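Local atomic coordinates of nigerythrin (Desulfovibrio vulgaris subsp. vulgaris, PDB entry 1YUZ), a protein that shows NADH peroxidase activity in vitro and carries a rubredoxin-like iron centre and a diiron centre in each subunit of its homodimer. Residues Met1-Ala13 with Asp185-Asp197. Sequence-based numbering, arbitrary orientation. Where two conformers were deposited one is given.
Sequences MKVRAQVPTVKNA and DFEKCPICFRPKD. With FE (Fe (III) ion), chain H.
Lys188 reaches along its extended chain to the methyl CG1 of Val3, which its CE meets tightly at 3.4 Å, and its NZ shares a water with Arg4 O. That amino group also lies 3.6 Å above the centre of the Phe193 ring. Cys189 turns away from residues 1-13 and binds the ferric iron. Pro190 faces them instead: its CB lies 3.6 Å from Lys2 O, while Val3 CG2 and Met1 pack on the pyrrolidine ring. With CG anti to the backbone N (chi1 -177°) and the rest extended, Met1 carries SD to 3.8 Å from both Pro190 CG and Ile191 CG1. No direct hydrogen bond joins the segments; one water links Pro190 O to Lys2 O and Arg4 N, another Ile191 O to Pro8 O. Ile191 also packs on Leu147 of helix 136-161. Phe193 is clamped: Val7 CG1 makes a CH-pi contact 3.6 Å from the ring centroid, on the face opposite Lys188 NZ, and Arg4 O approaches the rim 3.3 Å from CZ. Arg4 NH1 and NH2 both donate to Asn12 O, closing the turn that Asn12 ND2 also ties to Val7 O. The N-terminal arm thus lies against the second CxxC knuckle of a rubredoxin-like site, where Cys189 and Cys192 join Cys174 and Cys177 around one iron.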
ATOM      1  N   MET B   1       5.734   7.675  -8.685  1.00 14.59           N
ATOM      2  CA  MET B   1       6.765   6.899  -9.429  1.00 14.46           C
ATOM      3  C   MET B   1       7.581   7.833 -10.309  1.00 14.68           C
ATOM      4  O   MET B   1       7.039   8.517 -11.177  1.00 14.83           O
ATOM      5  CB  MET B   1       6.095   5.834 -10.294  1.00 14.02           C
ATOM      6  CG  MET B   1       7.073   4.951 -11.032  1.00 13.56           C
ATOM      7  SD  MET B   1       6.219   3.795 -12.102  1.00 12.74           S
ATOM      8  CE  MET B   1       7.611   3.022 -12.926  1.00 13.26           C
ATOM      9  N   LYS B   2       8.889   7.849 -10.084  1.00 14.88           N
ATOM     10  CA  LYS B   2       9.785   8.710 -10.841  1.00 15.09           C
ATOM     11  C   LYS B   2      10.062   8.221 -12.252  1.00 15.10           C
ATOM     12  O   LYS B   2      10.084   7.018 -12.522  1.00 14.88           O
ATOM     13  CB  LYS B   2      11.124   8.842 -10.120  1.00 15.35           C
ATOM     14  CG  LYS B   2      11.065   9.457  -8.745  1.00 15.74           C
ATOM     15  CD  LYS B   2      12.452   9.448  -8.140  1.00 16.22           C
ATOM     16  CE  LYS B   2      12.474  10.070  -6.764  1.00 16.50           C
ATOM     17  NZ  LYS B   2      13.840   9.963  -6.187  1.00 17.00           N
ATOM     18  N   VAL B   3      10.286   9.174 -13.148  1.00 15.24           N
ATOM     19  CA  VAL B   3      10.611   8.869 -14.530  1.00 15.51           C
ATOM     20  C   VAL B   3      12.098   8.539 -14.571  1.00 15.66           C
ATOM     21  O   VAL B   3      12.919   9.295 -14.052  1.00 15.88           O
ATOM     22  CB  VAL B   3      10.347  10.080 -15.445  1.00 15.48           C
ATOM     23  CG1 VAL B   3      10.853   9.791 -16.846  1.00 15.56           C
ATOM     24  CG2 VAL B   3       8.867  10.397 -15.472  1.00 15.60           C
ATOM     25  N   ARG B   4      12.438   7.403 -15.166  1.00 15.82           N
ATOM     26  CA  ARG B   4      13.832   6.992 -15.279  1.00 16.04           C
ATOM     27  C   ARG B   4      14.315   7.282 -16.696  1.00 16.08           C
ATOM     28  O   ARG B   4      13.530   7.685 -17.557  1.00 16.03           O
ATOM     29  CB  ARG B   4      13.973   5.498 -14.967  1.00 16.28           C
ATOM     30  CG  ARG B   4      13.583   5.113 -13.545  1.00 16.83           C
ATOM     31  CD  ARG B   4      13.646   3.601 -13.365  1.00 17.20           C
ATOM     32  NE  ARG B   4      14.982   3.077 -13.633  1.00 17.89           N
ATOM     33  CZ  ARG B   4      15.252   1.794 -13.850  1.00 17.97           C
ATOM     34  NH1 ARG B   4      14.277   0.896 -13.837  1.00 18.15           N
ATOM     35  NH2 ARG B   4      16.496   1.411 -14.091  1.00 18.33           N
ATOM     36  N   ALA B   5      15.607   7.080 -16.935  1.00 16.21           N
ATOM     37  CA  ALA B   5      16.191   7.329 -18.249  1.00 16.43           C
ATOM     38  C   ALA B   5      15.527   6.477 -19.322  1.00 16.54           C
ATOM     39  O   ALA B   5      15.387   6.900 -20.470  1.00 16.62           O
ATOM     40  CB  ALA B   5      17.685   7.052 -18.213  1.00 16.35           C
ATOM     41  N   GLN B   6      15.130   5.266 -18.949  1.00 16.66           N
ATOM     42  CA  GLN B   6      14.464   4.368 -19.880  1.00 16.84           C
ATOM     43  C   GLN B   6      13.255   3.765 -19.191  1.00 16.59           C
ATOM     44  O   GLN B   6      13.157   3.785 -17.963  1.00 16.61           O
ATOM     45  CB  GLN B   6      15.412   3.256 -20.342  1.00 17.45           C
ATOM     46  CG  GLN B   6      16.006   2.425 -19.225  1.00 18.28           C
ATOM     47  CD  GLN B   6      17.494   2.666 -19.050  1.00 18.77           C
ATOM     48  OE1 GLN B   6      17.931   3.796 -18.834  1.00 19.22           O
ATOM     49  NE2 GLN B   6      18.280   1.600 -19.137  1.00 19.19           N
ATOM     50  N   VAL B   7      12.322   3.243 -19.978  1.00 16.32           N
ATOM     51  CA  VAL B   7      11.130   2.643 -19.407  1.00 16.04           C
ATOM     52  C   VAL B   7      11.516   1.397 -18.621  1.00 15.71           C
ATOM     53  O   VAL B   7      12.387   0.630 -19.030  1.00 15.54           O
ATOM     54  CB  VAL B   7      10.108   2.274 -20.497  1.00 16.19           C
ATOM     55  CG1 VAL B   7       9.596   3.539 -21.168  1.00 16.32           C
ATOM     56  CG2 VAL B   7      10.741   1.349 -21.519  1.00 16.23           C
ATOM     57  N   PRO B   8      10.880   1.189 -17.465  1.00 15.41           N
ATOM     58  CA  PRO B   8      11.175   0.024 -16.631  1.00 15.28           C
ATOM     59  C   PRO B   8      10.757  -1.298 -17.264  1.00 15.19           C
ATOM     60  O   PRO B   8       9.669  -1.420 -17.828  1.00 15.14           O
ATOM     61  CB  PRO B   8      10.420   0.328 -15.337  1.00 15.27           C
ATOM     62  CG  PRO B   8       9.268   1.167 -15.807  1.00 15.47           C
ATOM     63  CD  PRO B   8       9.917   2.085 -16.801  1.00 15.40           C
ATOM     64  N   THR B   9      11.646  -2.279 -17.176  1.00 15.08           N
ATOM     65  CA  THR B   9      11.395  -3.607 -17.719  1.00 15.23           C
ATOM     66  C   THR B   9      11.990  -4.605 -16.748  1.00 15.16           C
ATOM     67  O   THR B   9      12.714  -4.231 -15.826  1.00 14.98           O
ATOM     68  CB  THR B   9      12.089  -3.820 -19.073  1.00 15.35           C
ATOM     69  OG1 THR B   9      13.506  -3.862 -18.874  1.00 15.65           O
ATOM     70  CG2 THR B   9      11.738  -2.702 -20.040  1.00 15.63           C
ATOM     71  N   VAL B  10      11.730  -5.885 -16.973  0.50 15.25           N
ATOM     72  CA  VAL B  10      12.288  -6.907 -16.104  0.50 15.39           C
ATOM     73  C   VAL B  10      13.812  -6.922 -16.268  0.50 15.38           C
ATOM     74  O   VAL B  10      14.533  -7.420 -15.406  0.50 15.48           O
ATOM     75  CB  VAL B  10      11.723  -8.304 -16.449  0.50 15.46           C
ATOM     76  CG1 VAL B  10      12.155  -8.710 -17.848  0.50 15.48           C
ATOM     77  CG2 VAL B  10      12.187  -9.323 -15.421  0.50 15.51           C
ATOM     78  N   LYS B  11      14.291  -6.356 -17.374  0.50 15.41           N
ATOM     79  CA  LYS B  11      15.723  -6.310 -17.671  0.50 15.39           C
ATOM     80  C   LYS B  11      16.491  -5.168 -17.002  0.50 15.22           C
ATOM     81  O   LYS B  11      17.721  -5.152 -17.020  0.50 15.25           O
ATOM     82  CB  LYS B  11      15.941  -6.237 -19.185  0.50 15.64           C
ATOM     83  CG  LYS B  11      15.482  -7.473 -19.943  0.50 15.91           C
ATOM     84  CD  LYS B  11      15.745  -7.342 -21.435  0.50 16.13           C
ATOM     85  CE  LYS B  11      15.340  -8.608 -22.175  0.50 16.25           C
ATOM     86  NZ  LYS B  11      15.621  -8.517 -23.634  0.50 16.48           N
ATOM     87  N   ASN B  12      15.775  -4.214 -16.419  1.00 14.96           N
ATOM     88  CA  ASN B  12      16.425  -3.084 -15.755  1.00 14.51           C
ATOM     89  C   ASN B  12      15.797  -2.653 -14.435  1.00 14.17           C
ATOM     90  O   ASN B  12      16.207  -1.647 -13.855  1.00 14.29           O
ATOM     91  CB  ASN B  12      16.466  -1.872 -16.693  1.00 14.45           C
ATOM     92  CG  ASN B  12      15.081  -1.333 -17.017  1.00 14.47           C
ATOM     93  OD1 ASN B  12      14.174  -1.378 -16.185  1.00 14.43           O
ATOM     94  ND2 ASN B  12      14.919  -0.801 -18.221  1.00 14.53           N
ATOM     95  N   ALA B  13      14.804  -3.398 -13.964  1.00 13.63           N
ATOM     96  CA  ALA B  13      14.130  -3.054 -12.714  1.00 13.19           C
ATOM     97  C   ALA B  13      14.333  -4.149 -11.679  1.00 12.92           C
ATOM     98  O   ALA B  13      14.540  -5.310 -12.027  1.00 13.13           O
ATOM     99  CB  ALA B  13      12.649  -2.841 -12.968  1.00 13.18           C
ATOM    100  N   ASP B 185       1.658  18.003 -11.587  1.00 16.11           N
ATOM    101  CA  ASP B 185       3.117  17.982 -11.546  1.00 16.25           C
ATOM    102  C   ASP B 185       3.835  16.782 -12.162  1.00 15.89           C
ATOM    103  O   ASP B 185       4.454  15.993 -11.451  1.00 15.99           O
ATOM    104  CB  ASP B 185       3.595  18.164 -10.102  1.00 17.07           C
ATOM    105  CG  ASP B 185       5.025  18.670 -10.020  1.00 17.78           C
ATOM    106  OD1 ASP B 185       5.924  18.041 -10.619  1.00 18.61           O
ATOM    107  OD2 ASP B 185       5.247  19.698  -9.348  1.00 18.58           O
ATOM    108  N   PHE B 186       3.757  16.650 -13.482  1.00 15.43           N
ATOM    109  CA  PHE B 186       4.447  15.569 -14.184  1.00 14.86           C
ATOM    110  C   PHE B 186       4.545  15.918 -15.664  1.00 14.57           C
ATOM    111  O   PHE B 186       3.754  16.710 -16.171  1.00 14.58           O
ATOM    112  CB  PHE B 186       3.737  14.219 -13.965  1.00 14.68           C
ATOM    113  CG  PHE B 186       2.443  14.059 -14.716  1.00 14.48           C
ATOM    114  CD1 PHE B 186       2.375  13.235 -15.835  1.00 14.40           C
ATOM    115  CD2 PHE B 186       1.283  14.693 -14.282  1.00 14.43           C
ATOM    116  CE1 PHE B 186       1.172  13.041 -16.506  1.00 14.49           C
ATOM    117  CE2 PHE B 186       0.075  14.505 -14.946  1.00 14.46           C
ATOM    118  CZ  PHE B 186       0.020  13.674 -16.061  1.00 14.43           C
ATOM    119  N   GLU B 187       5.530  15.346 -16.348  1.00 14.19           N
ATOM    120  CA  GLU B 187       5.739  15.630 -17.765  1.00 13.69           C
ATOM    121  C   GLU B 187       5.335  14.477 -18.667  1.00 13.29           C
ATOM    122  O   GLU B 187       4.758  14.686 -19.733  1.00 13.34           O
ATOM    123  CB  GLU B 187       7.195  15.991 -18.011  1.00 13.96           C
ATOM    124  N   LYS B 188       5.651  13.258 -18.247  1.00 12.69           N
ATOM    125  CA  LYS B 188       5.307  12.092 -19.044  1.00 12.16           C
ATOM    126  C   LYS B 188       5.135  10.870 -18.162  1.00 11.62           C
ATOM    127  O   LYS B 188       5.502  10.872 -16.987  1.00 11.61           O
ATOM    128  CB  LYS B 188       6.388  11.829 -20.096  1.00 12.50           C
ATOM    129  CG  LYS B 188       7.717  11.374 -19.521  1.00 12.70           C
ATOM    130  CD  LYS B 188       8.773  11.249 -20.611  1.00 13.16           C
ATOM    131  CE  LYS B 188      10.077  10.721 -20.047  1.00 13.41           C
ATOM    132  NZ  LYS B 188      11.147  10.660 -21.077  1.00 13.97           N
ATOM    133  N   CYS B 189       4.565   9.824 -18.744  1.00 10.88           N
ATOM    134  CA  CYS B 189       4.333   8.583 -18.025  1.00 10.23           C
ATOM    135  C   CYS B 189       5.649   7.886 -17.694  1.00 10.14           C
ATOM    136  O   CYS B 189       6.477   7.667 -18.572  1.00 10.08           O
ATOM    137  CB  CYS B 189       3.467   7.657 -18.869  1.00  9.94           C
ATOM    138  SG  CYS B 189       3.080   6.127 -18.027  1.00  9.12           S
ATOM    139  N   PRO B 190       5.861   7.526 -16.419  1.00  9.93           N
ATOM    140  CA  PRO B 190       7.105   6.852 -16.038  1.00 10.03           C
ATOM    141  C   PRO B 190       7.152   5.400 -16.499  1.00 10.05           C
ATOM    142  O   PRO B 190       8.213   4.777 -16.500  1.00 10.21           O
ATOM    143  CB  PRO B 190       7.109   6.977 -14.517  1.00 10.04           C
ATOM    144  CG  PRO B 190       5.648   6.912 -14.184  1.00 10.00           C
ATOM    145  CD  PRO B 190       5.036   7.818 -15.233  1.00  9.96           C
ATOM    146  N   ILE B 191       6.002   4.864 -16.893  1.00 10.09           N
ATOM    147  CA  ILE B 191       5.934   3.482 -17.339  1.00 10.33           C
ATOM    148  C   ILE B 191       6.124   3.325 -18.847  1.00 10.56           C
ATOM    149  O   ILE B 191       6.837   2.421 -19.281  1.00 10.69           O
ATOM    150  CB  ILE B 191       4.590   2.829 -16.911  1.00 10.26           C
ATOM    151  CG1 ILE B 191       4.540   2.708 -15.383  1.00 10.17           C
ATOM    152  CG2 ILE B 191       4.432   1.454 -17.558  1.00 10.27           C
ATOM    153  CD1 ILE B 191       3.213   2.185 -14.844  1.00 10.46           C
ATOM    154  N   CYS B 192       5.520   4.209 -19.641  1.00 10.72           N
ATOM    155  CA  CYS B 192       5.627   4.111 -21.099  1.00 11.04           C
ATOM    156  C   CYS B 192       6.088   5.386 -21.806  1.00 11.43           C
ATOM    157  O   CYS B 192       6.219   5.402 -23.030  1.00 11.48           O
ATOM    158  CB  CYS B 192       4.284   3.683 -21.692  1.00 10.95           C
ATOM    159  SG  CYS B 192       3.018   4.963 -21.593  1.00 10.22           S
ATOM    160  N   PHE B 193       6.307   6.451 -21.043  1.00 11.73           N
ATOM    161  CA  PHE B 193       6.766   7.733 -21.580  1.00 12.15           C
ATOM    162  C   PHE B 193       5.766   8.570 -22.382  1.00 12.43           C
ATOM    163  O   PHE B 193       6.155   9.568 -22.983  1.00 12.37           O
ATOM    164  CB  PHE B 193       8.039   7.536 -22.415  1.00 12.32           C
ATOM    165  CG  PHE B 193       9.289   7.299 -21.597  1.00 12.38           C
ATOM    166  CD1 PHE B 193       9.235   7.156 -20.209  1.00 12.41           C
ATOM    167  CD2 PHE B 193      10.527   7.205 -22.227  1.00 12.51           C
ATOM    168  CE1 PHE B 193      10.397   6.924 -19.466  1.00 12.65           C
ATOM    169  CE2 PHE B 193      11.691   6.972 -21.494  1.00 12.73           C
ATOM    170  CZ  PHE B 193      11.626   6.831 -20.114  1.00 12.57           C
ATOM    171  N   ARG B 194       4.491   8.190 -22.403  1.00 12.80           N
ATOM    172  CA  ARG B 194       3.509   9.001 -23.128  1.00 13.34           C
ATOM    173  C   ARG B 194       3.466  10.383 -22.480  1.00 13.58           C
ATOM    174  O   ARG B 194       3.482  10.500 -21.258  1.00 13.32           O
ATOM    175  CB  ARG B 194       2.108   8.373 -23.065  1.00 13.55           C
ATOM    176  CG  ARG B 194       1.807   7.350 -24.155  1.00 14.08           C
ATOM    177  CD  ARG B 194       1.745   7.995 -25.540  1.00 14.51           C
ATOM    178  NE  ARG B 194       1.649   6.989 -26.599  1.00 15.10           N
ATOM    179  CZ  ARG B 194       0.514   6.554 -27.138  1.00 15.09           C
ATOM    180  NH1 ARG B 194      -0.653   7.036 -26.734  1.00 15.30           N
ATOM    181  NH2 ARG B 194       0.550   5.614 -28.073  1.00 15.41           N
ATOM    182  N   PRO B 195       3.418  11.451 -23.292  1.00 13.95           N
ATOM    183  CA  PRO B 195       3.376  12.814 -22.756  1.00 14.35           C
ATOM    184  C   PRO B 195       2.124  13.089 -21.933  1.00 14.73           C
ATOM    185  O   PRO B 195       1.071  12.502 -22.173  1.00 14.50           O
ATOM    186  CB  PRO B 195       3.421  13.684 -24.010  1.00 14.29           C
ATOM    187  CG  PRO B 195       4.167  12.838 -24.985  1.00 14.24           C
ATOM    188  CD  PRO B 195       3.557  11.477 -24.758  1.00 14.03           C
ATOM    189  N   LYS B 196       2.243  13.992 -20.966  0.50 15.02           N
ATOM    190  CA  LYS B 196       1.117  14.343 -20.112  0.50 15.40           C
ATOM    191  C   LYS B 196      -0.116  14.762 -20.903  0.50 15.53           C
ATOM    192  O   LYS B 196      -1.231  14.356 -20.584  0.50 15.59           O
ATOM    193  CB  LYS B 196       1.499  15.484 -19.162  0.50 15.57           C
ATOM    194  CG  LYS B 196       0.308  16.068 -18.411  0.50 15.92           C
ATOM    195  CD  LYS B 196       0.702  17.244 -17.534  0.50 16.15           C
ATOM    196  CE  LYS B 196      -0.511  17.830 -16.825  0.50 16.36           C
ATOM    197  NZ  LYS B 196      -0.150  18.988 -15.959  0.50 16.66           N
ATOM    198  N   ASP B 197       0.084  15.569 -21.941  1.00 15.67           N
ATOM    199  CA  ASP B 197      -1.043  16.051 -22.733  1.00 15.71           C
ATOM    200  C   ASP B 197      -1.886  14.957 -23.390  1.00 15.36           C
ATOM    201  O   ASP B 197      -2.944  15.244 -23.943  1.00 15.47           O
ATOM    202  CB  ASP B 197      -0.565  17.059 -23.786  1.00 16.44           C
ATOM    203  CG  ASP B 197      -0.061  16.397 -25.048  1.00 17.10           C
ATOM    204  OD1 ASP B 197       0.797  15.501 -24.944  1.00 17.72           O
ATOM    205  OD2 ASP B 197      -0.523  16.779 -26.147  1.00 17.99           O
TER
HETATM  206 FE    FE H 303       1.847   4.989 -19.666  1.00  8.92          FE
HETATM  207  O   HOH W   1      10.485   5.271 -15.124  1.00 26.43           O
HETATM  208  O   HOH W   2      13.261   9.695 -19.557  1.00 20.37           O
HETATM  209  O   HOH W   3       7.642  -0.156 -19.161  1.00 18.62           O